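Local atomic coordinates of putative calcium binding protein (Streptomyces coelicolor, PDB entry 3AKB), a protein that binds calcium ions in EF-hand loops and probably takes part in calcium-mediated regulation in Streptomyces coelicolor. Residues R4-R9 / E76-A81; A30-A35 / L124-V129. The protein carries 2 engineered substitutions. One frame throughout, in Å; residues are numbered along the deposited sequence.

Contact 1. Residues R4-R9 / E76-A81; sequences RRIAAR and EFVTGA. With CA (calcium ion), chain F.
Phe-77 holds CG anti to its backbone N (chi1 -171°), which carries the ring off helix 74-87 to the wall of helix 2-13, where Ile-6 and Arg-9 receive it. Ile-6 sets CG1 beside its own N and opposite the carbonyl carbon (chi1 -64°); this leaves CG2 as the branch that meets CG2 of Val-78 at 3.7 Å, the two side chains crossing at about a right angle. The same methyl of Ile-6, CG2, lies 4.2 Å from Phe-77 CD2. Farther along the ring, Arg-9 CB sits at the edge, near the ring plane, 4.1 Å from Phe-77 CZ. Beyond CB, Arg-9 turns away from the contact. Its NH1 returns to Arg-5 O at 3.1 Å, above the carbonyl plane, while NE bonds to Tyr-161 O and the guanidinium makes a cation-pi contact with Tyr-161. No hydrogen bond crosses; the side-chain contacts are apolar, although Phe-77 CE2 also lies 3.9 Å from Ile-6 O. With an alanine here in place of Phe-77 the ring is gone, which would probably open a gap between the helices and leave Arg-9 CB without its neighbour. Glu-76 reaches the other way and grips a calcium ion with OE1 and OE2, alongside Asp-65, Asp-67, Asp-69, the carbonyl O of Arg-71 and one water. Such bidentate binding by the last loop residue marks an EF-hand loop; the packing of segments 4-9 and 76-81, axes 10.4 Å apart at 111°, joins two hands as in a paired EF-hand lobe.

Contact 2. Residues A30-A35 / L124-V129; sequences AKAMLA and LTAFGV. Engineered in segment 30-35: Met-33 (natural residue Leu). With CA (calcium ion), chain J.
Met-33 and Ala-126 bring the two backbones closest, their CA atoms 5.2 Å apart, because a methyl is all that stands between them: Ala-126 CB lies 3.8 Å from Met-33 CA. Beside this tight point the Phe-127 ring meets the flank of Met-33, an engineered residue (leucine in the natural protein). Met-33 CB is 3.9 Å from Phe-127 CE1, and CG is anti to the backbone N (chi1 -168°), from which the extended chain runs past the ring until SD is 3.9 Å from Phe-127 CZ. The sulfur stands 64° off the ring normal, an oblique Met-aromatic contact. The looser side is the partly exposed margin at Ala-32, whose CB still comes within 3.7 Å of Ala-126 O. Thr-125 turns from helix 23-37 to hold a calcium ion through OG1, with one water also bound to the metal. Exposed Gly-128, with positive phi, is the C-prime residue of a Schellman motif, in which Val-129 N bonds to Leu-124 O and Gly-128 N to Thr-125 O. Around the contact, Met-33 also packs on Ala-103, Val-106 and Ala-107 of helix 89-107, Leu-34 leans on helix 44-64, and Leu-124 rests against helix 131-141.

How the contacts relate
Both contacts are partly buried and mainly apolar, with no hydrogen bond across either; their centres lie about 22 Å apart and their nearest atoms about 9 Å, with no direct contact. Contact 1 lies farther out, its centre 15 Å from the centre of the chain against 10 Å for contact 2. It joins helices 2-13 and 74-87 inside the first pair of EF-hands, through branched side chains and an aromatic ring. Contact 2 instead links helix 23-37, from the first hand, to the end of helix 117-126, from the third, and its alanine methyls let the backbones come closer. Their calcium ions differ too: contact 1 holds the seven-ligand site completed by Glu-76, whereas Thr-125 OG1 and one water are the ligands found in contact 2.

Contact 1. Residues R4-R9 / E76-A81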
ATOM      1  N   ARG A   4      11.841  -9.427  12.224  1.00 19.90           N
ATOM      2  CA  ARG A   4      11.365  -9.893  10.913  1.00 19.06           C
ATOM      3  C   ARG A   4      10.038  -9.264  10.538  1.00 18.00           C
ATOM      4  O   ARG A   4       9.794  -9.018   9.347  1.00 17.49           O
ATOM      5  CB  ARG A   4      11.260 -11.420  10.837  1.00 20.09           C
ATOM      6  CG  ARG A   4      12.582 -12.136  10.929  1.00 21.90           C
ATOM      7  CD  ARG A   4      13.270 -12.349   9.589  1.00 27.03           C
ATOM      8  NE  ARG A   4      14.396 -13.271   9.745  1.00 30.89           N
ATOM      9  CZ  ARG A   4      15.304 -13.546   8.812  1.00 32.62           C
ATOM     10  NH1 ARG A   4      15.248 -12.975   7.612  1.00 33.38           N
ATOM     11  NH2 ARG A   4      16.277 -14.403   9.092  1.00 33.76           N
ATOM     12  N   ARG A   5       9.175  -9.033  11.528  1.00 16.70           N
ATOM     13  CA  ARG A   5       7.942  -8.274  11.307  1.00 16.37           C
ATOM     14  C   ARG A   5       8.285  -6.908  10.700  1.00 15.55           C
ATOM     15  O   ARG A   5       7.705  -6.521   9.695  1.00 14.41           O
ATOM     16  CB  ARG A   5       7.094  -8.110  12.589  1.00 16.77           C
ATOM     17  CG  ARG A   5       6.396  -9.388  13.087  1.00 18.46           C
ATOM     18  CD  ARG A   5       5.232  -9.084  14.042  1.00 17.63           C
ATOM     19  NE  ARG A   5       5.639  -8.609  15.370  1.00 18.58           N
ATOM     20  CZ  ARG A   5       5.825  -9.385  16.445  1.00 17.40           C
ATOM     21  NH1 ARG A   5       5.683 -10.699  16.379  1.00 16.42           N
ATOM     22  NH2 ARG A   5       6.184  -8.843  17.599  1.00 17.23           N
ATOM     23  N   ILE A   6       9.239  -6.190  11.293  1.00 15.30           N
ATOM     24  CA  ILE A   6       9.680  -4.886  10.756  1.00 15.39           C
ATOM     25  C   ILE A   6      10.163  -5.002   9.313  1.00 14.99           C
ATOM     26  O   ILE A   6       9.745  -4.221   8.434  1.00 14.21           O
ATOM     27  CB  ILE A   6      10.775  -4.234  11.644  1.00 15.42           C
ATOM     28  CG1 ILE A   6      10.211  -3.907  13.022  1.00 16.39           C
ATOM     29  CG2 ILE A   6      11.355  -2.990  10.973  1.00 15.68           C
ATOM     30  CD1 ILE A   6      11.257  -3.438  14.030  1.00 16.93           C
ATOM     31  N   ALA A   7      11.021  -5.980   9.061  1.00 14.79           N
ATOM     32  CA  ALA A   7      11.587  -6.205   7.723  1.00 14.40           C
ATOM     33  C   ALA A   7      10.499  -6.438   6.663  1.00 14.68           C
ATOM     34  O   ALA A   7      10.622  -5.976   5.520  1.00 15.34           O
ATOM     35  CB  ALA A   7      12.559  -7.360   7.747  1.00 15.83           C
ATOM     36  N   ALA A   8       9.436  -7.148   7.036  1.00 13.76           N
ATOM     37  CA  ALA A   8       8.306  -7.373   6.155  1.00 14.16           C
ATOM     38  C   ALA A   8       7.620  -6.064   5.744  1.00 13.20           C
ATOM     39  O   ALA A   8       7.237  -5.897   4.583  1.00 13.27           O
ATOM     40  CB  ALA A   8       7.301  -8.336   6.807  1.00 13.75           C
ATOM     41  N   ARG A   9       7.444  -5.149   6.694  1.00 12.32           N
ATOM     42  CA  ARG A   9       6.826  -3.857   6.401  1.00 11.42           C
ATOM     43  C   ARG A   9       7.731  -3.023   5.503  1.00 11.38           C
ATOM     44  O   ARG A   9       7.263  -2.387   4.558  1.00 11.40           O
ATOM     45  CB  ARG A   9       6.447  -3.114   7.698  1.00 10.81           C
ATOM     46  CG  ARG A   9       5.073  -3.506   8.296  1.00 12.79           C
ATOM     47  CD  ARG A   9       5.117  -4.896   8.880  1.00 15.27           C
ATOM     48  NE  ARG A   9       3.857  -5.298   9.500  1.00 11.86           N
ATOM     49  CZ  ARG A   9       3.702  -6.474  10.104  1.00 14.40           C
ATOM     50  NH1 ARG A   9       4.723  -7.317  10.145  1.00 13.79           N
ATOM     51  NH2 ARG A   9       2.517  -6.819  10.616  1.00 14.66           N
ATOM     52  N   GLU A  76      16.738   4.217   8.769  1.00 18.03           N
ATOM     53  CA  GLU A  76      15.733   5.251   9.009  1.00 17.42           C
ATOM     54  C   GLU A  76      14.349   4.665   9.317  1.00 17.84           C
ATOM     55  O   GLU A  76      13.605   5.174  10.178  1.00 17.97           O
ATOM     56  CB  GLU A  76      15.641   6.192   7.801  1.00 17.38           C
ATOM     57  CG  GLU A  76      16.744   7.234   7.774  1.00 16.26           C
ATOM     58  CD  GLU A  76      16.700   8.117   6.530  1.00 16.56           C
ATOM     59  OE1 GLU A  76      16.448   7.599   5.437  1.00 15.13           O
ATOM     60  OE2 GLU A  76      16.932   9.329   6.646  1.00 15.43           O
ATOM     61  N   PHE A  77      14.006   3.606   8.599  1.00 18.11           N
ATOM     62  CA  PHE A  77      12.721   2.950   8.804  1.00 18.64           C
ATOM     63  C   PHE A  77      12.670   2.215  10.139  1.00 19.91           C
ATOM     64  O   PHE A  77      11.713   2.379  10.877  1.00 19.28           O
ATOM     65  CB  PHE A  77      12.412   1.991   7.659  1.00 17.64           C
ATOM     66  CG  PHE A  77      11.019   1.438   7.704  1.00 16.06           C
ATOM     67  CD1 PHE A  77       9.951   2.177   7.199  1.00 15.45           C
ATOM     68  CD2 PHE A  77      10.767   0.187   8.256  1.00 15.54           C
ATOM     69  CE1 PHE A  77       8.647   1.681   7.244  1.00 17.03           C
ATOM     70  CE2 PHE A  77       9.469  -0.310   8.295  1.00 14.58           C
ATOM     71  CZ  PHE A  77       8.416   0.427   7.793  1.00 16.97           C
ATOM     72  N   VAL A  78      13.704   1.422  10.433  1.00 20.88           N
ATOM     73  CA  VAL A  78      13.770   0.613  11.660  1.00 22.84           C
ATOM     74  C   VAL A  78      13.875   1.517  12.890  1.00 23.52           C
ATOM     75  O   VAL A  78      13.052   1.411  13.802  1.00 24.75           O
ATOM     76  CB  VAL A  78      14.937  -0.427  11.612  1.00 22.54           C
ATOM     77  CG1 VAL A  78      15.104  -1.141  12.954  1.00 23.91           C
ATOM     78  CG2 VAL A  78      14.710  -1.451  10.504  1.00 22.81           C
ATOM     79  N   THR A  79      14.860   2.420  12.900  1.00 24.27           N
ATOM     80  CA  THR A  79      15.140   3.286  14.077  1.00 24.85           C
ATOM     81  C   THR A  79      14.153   4.451  14.271  1.00 24.98           C
ATOM     82  O   THR A  79      14.031   4.999  15.375  1.00 26.51           O
ATOM     83  CB  THR A  79      16.597   3.868  14.058  1.00 25.36           C
ATOM     84  OG1 THR A  79      16.753   4.718  12.910  1.00 25.02           O
ATOM     85  CG2 THR A  79      17.653   2.738  14.015  1.00 24.63           C
ATOM     86  N   GLY A  80      13.459   4.835  13.206  1.00 24.95           N
ATOM     87  CA  GLY A  80      12.571   5.997  13.249  1.00 24.12           C
ATOM     88  C   GLY A  80      11.113   5.664  12.994  1.00 23.71           C
ATOM     89  O   GLY A  80      10.264   5.842  13.879  1.00 24.29           O
ATOM     90  N   ALA A  81      10.836   5.148  11.795  1.00 22.34           N
ATOM     91  CA  ALA A  81       9.472   5.010  11.291  1.00 20.93           C
ATOM     92  C   ALA A  81       8.592   4.038  12.074  1.00 19.88           C
ATOM     93  O   ALA A  81       7.415   4.305  12.264  1.00 19.66           O
ATOM     94  CB  ALA A  81       9.472   4.635   9.795  1.00 21.12           C
TER
HETATM   95 CA    CA F 172      17.082   9.617   4.100  1.00 11.76          CA
HETATM   96  O   HOH W   1      19.295   8.459   3.836  1.00 20.01           O

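Contact 2. Residues A30-A35 / L124-V129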
ATOM      1  N   ALA A  30       2.285   1.858  -8.576  1.00  9.75           N
ATOM      2  CA  ALA A  30       1.149   2.360  -9.305  1.00  9.47           C
ATOM      3  C   ALA A  30       1.189   1.858 -10.748  1.00  9.07           C
ATOM      4  O   ALA A  30       0.168   1.398 -11.277  1.00  8.00           O
ATOM      5  CB  ALA A  30       1.138   3.888  -9.248  1.00  9.28           C
ATOM      6  N   LYS A  31       2.367   1.901 -11.380  1.00  8.88           N
ATOM      7  CA  LYS A  31       2.504   1.445 -12.769  1.00 10.22           C
ATOM      8  C   LYS A  31       2.081  -0.035 -12.876  1.00  9.63           C
ATOM      9  O   LYS A  31       1.338  -0.431 -13.779  1.00 10.55           O
ATOM     10  CB  LYS A  31       3.958   1.611 -13.242  1.00 10.70           C
ATOM     11  CG  LYS A  31       4.163   1.172 -14.666  1.00 13.42           C
ATOM     12  CD  LYS A  31       5.596   1.374 -15.124  1.00 17.58           C
ATOM     13  CE  LYS A  31       5.759   2.688 -15.837  1.00 21.60           C
ATOM     14  NZ  LYS A  31       6.860   2.625 -16.863  1.00 25.30           N
ATOM     15  N   ALA A  32       2.531  -0.847 -11.928  1.00 10.00           N
ATOM     16  CA  ALA A  32       2.292  -2.291 -12.013  1.00  9.38           C
ATOM     17  C   ALA A  32       0.812  -2.592 -11.797  1.00  9.04           C
ATOM     18  O   ALA A  32       0.249  -3.480 -12.451  1.00 10.98           O
ATOM     19  CB  ALA A  32       3.176  -3.052 -11.009  1.00 10.28           C
ATOM     20  N   MET A  33       0.165  -1.847 -10.904  1.00  8.38           N
ATOM     21  CA  MET A  33      -1.258  -2.094 -10.678  1.00  7.79           C
ATOM     22  C   MET A  33      -2.082  -1.683 -11.901  1.00  8.69           C
ATOM     23  O   MET A  33      -3.011  -2.380 -12.291  1.00  9.62           O
ATOM     24  CB  MET A  33      -1.792  -1.352  -9.437  1.00  8.78           C
ATOM     25  CG  MET A  33      -3.161  -1.826  -9.038  1.00 10.67           C
ATOM     26  SD  MET A  33      -4.126  -0.672  -7.946  1.00  6.06           S
ATOM     27  CE  MET A  33      -5.655  -1.678  -7.893  1.00  9.06           C
ATOM     28  N   LEU A  34      -1.749  -0.536 -12.491  1.00  8.62           N
ATOM     29  CA  LEU A  34      -2.422  -0.112 -13.709  1.00  8.97           C
ATOM     30  C   LEU A  34      -2.257  -1.118 -14.840  1.00  9.69           C
ATOM     31  O   LEU A  34      -3.219  -1.370 -15.604  1.00 10.45           O
ATOM     32  CB  LEU A  34      -1.901   1.269 -14.136  1.00  8.98           C
ATOM     33  CG  LEU A  34      -2.266   2.375 -13.151  1.00  7.94           C
ATOM     34  CD1 LEU A  34      -1.514   3.664 -13.539  1.00  9.38           C
ATOM     35  CD2 LEU A  34      -3.757   2.640 -13.053  1.00  8.71           C
ATOM     36  N   ALA A  35      -1.050  -1.670 -14.976  1.00  9.94           N
ATOM     37  CA  ALA A  35      -0.790  -2.678 -15.993  1.00 10.91           C
ATOM     38  C   ALA A  35      -1.609  -3.950 -15.759  1.00 10.28           C
ATOM     39  O   ALA A  35      -2.179  -4.516 -16.722  1.00 11.58           O
ATOM     40  CB  ALA A  35       0.691  -2.981 -16.054  1.00 10.24           C
ATOM     41  N   LEU A 124      -2.904  -7.076  -4.801  1.00  8.36           N
ATOM     42  CA  LEU A 124      -1.819  -7.460  -3.908  1.00  8.37           C
ATOM     43  C   LEU A 124      -0.636  -8.069  -4.663  1.00  8.40           C
ATOM     44  O   LEU A 124       0.514  -7.776  -4.311  1.00  8.70           O
ATOM     45  CB  LEU A 124      -2.345  -8.413  -2.842  1.00  8.20           C
ATOM     46  CG  LEU A 124      -3.348  -7.723  -1.904  1.00  8.91           C
ATOM     47  CD1 LEU A 124      -3.820  -8.741  -0.868  1.00 11.86           C
ATOM     48  CD2 LEU A 124      -2.791  -6.465  -1.239  1.00 13.10           C
ATOM     49  N   THR A 125      -0.900  -8.888  -5.685  1.00  9.38           N
ATOM     50  CA  THR A 125       0.213  -9.444  -6.470  1.00 10.00           C
ATOM     51  C   THR A 125       0.942  -8.353  -7.252  1.00  9.71           C
ATOM     52  O   THR A 125       2.169  -8.394  -7.403  1.00 10.73           O
ATOM     53  CB  THR A 125      -0.172 -10.601  -7.390  1.00 11.19           C
ATOM     54  OG1 THR A 125      -1.053 -10.143  -8.426  1.00 14.76           O
ATOM     55  CG2 THR A 125      -0.799 -11.721  -6.592  1.00 10.19           C
ATOM     56  N   ALA A 126       0.197  -7.364  -7.739  1.00  9.89           N
ATOM     57  CA  ALA A 126       0.853  -6.230  -8.409  1.00  9.83           C
ATOM     58  C   ALA A 126       1.815  -5.518  -7.460  1.00 10.54           C
ATOM     59  O   ALA A 126       2.848  -4.996  -7.898  1.00 11.72           O
ATOM     60  CB  ALA A 126      -0.148  -5.256  -8.988  1.00  9.70           C
ATOM     61  N   PHE A 127       1.504  -5.556  -6.168  1.00 10.42           N
ATOM     62  CA  PHE A 127       2.346  -4.949  -5.112  1.00 11.35           C
ATOM     63  C   PHE A 127       3.359  -5.936  -4.539  1.00 11.31           C
ATOM     64  O   PHE A 127       3.913  -5.702  -3.444  1.00 12.66           O
ATOM     65  CB  PHE A 127       1.494  -4.363  -3.959  1.00 11.02           C
ATOM     66  CG  PHE A 127       0.498  -3.331  -4.405  1.00 11.61           C
ATOM     67  CD1 PHE A 127       0.806  -2.471  -5.460  1.00 11.42           C
ATOM     68  CD2 PHE A 127      -0.740  -3.224  -3.790  1.00 13.91           C
ATOM     69  CE1 PHE A 127      -0.129  -1.510  -5.893  1.00 13.70           C
ATOM     70  CE2 PHE A 127      -1.671  -2.285  -4.216  1.00 13.82           C
ATOM     71  CZ  PHE A 127      -1.356  -1.427  -5.271  1.00 14.02           C
ATOM     72  N   GLY A 128       3.592  -7.042  -5.243  1.00 11.24           N
ATOM     73  CA  GLY A 128       4.685  -7.934  -4.865  1.00 11.75           C
ATOM     74  C   GLY A 128       4.348  -9.110  -3.965  1.00 11.59           C
ATOM     75  O   GLY A 128       5.233  -9.883  -3.602  1.00 13.51           O
ATOM     76  N   VAL A 129       3.077  -9.287  -3.638  1.00 11.68           N
ATOM     77  CA  VAL A 129       2.674 -10.390  -2.768  1.00 10.96           C
ATOM     78  C   VAL A 129       2.503 -11.660  -3.614  1.00 11.42           C
ATOM     79  O   VAL A 129       1.807 -11.640  -4.630  1.00 10.83           O
ATOM     80  CB  VAL A 129       1.383 -10.062  -1.980  1.00 11.66           C
ATOM     81  CG1 VAL A 129       1.004 -11.215  -1.018  1.00 11.29           C
ATOM     82  CG2 VAL A 129       1.555  -8.793  -1.175  1.00 11.01           C
TER
HETATM   83 CA    CA J 176      -2.298 -12.047  -9.795  1.00 38.07          CA
HETATM   84  O   HOH W   2      -1.682 -11.354 -12.440  1.00 18.40           O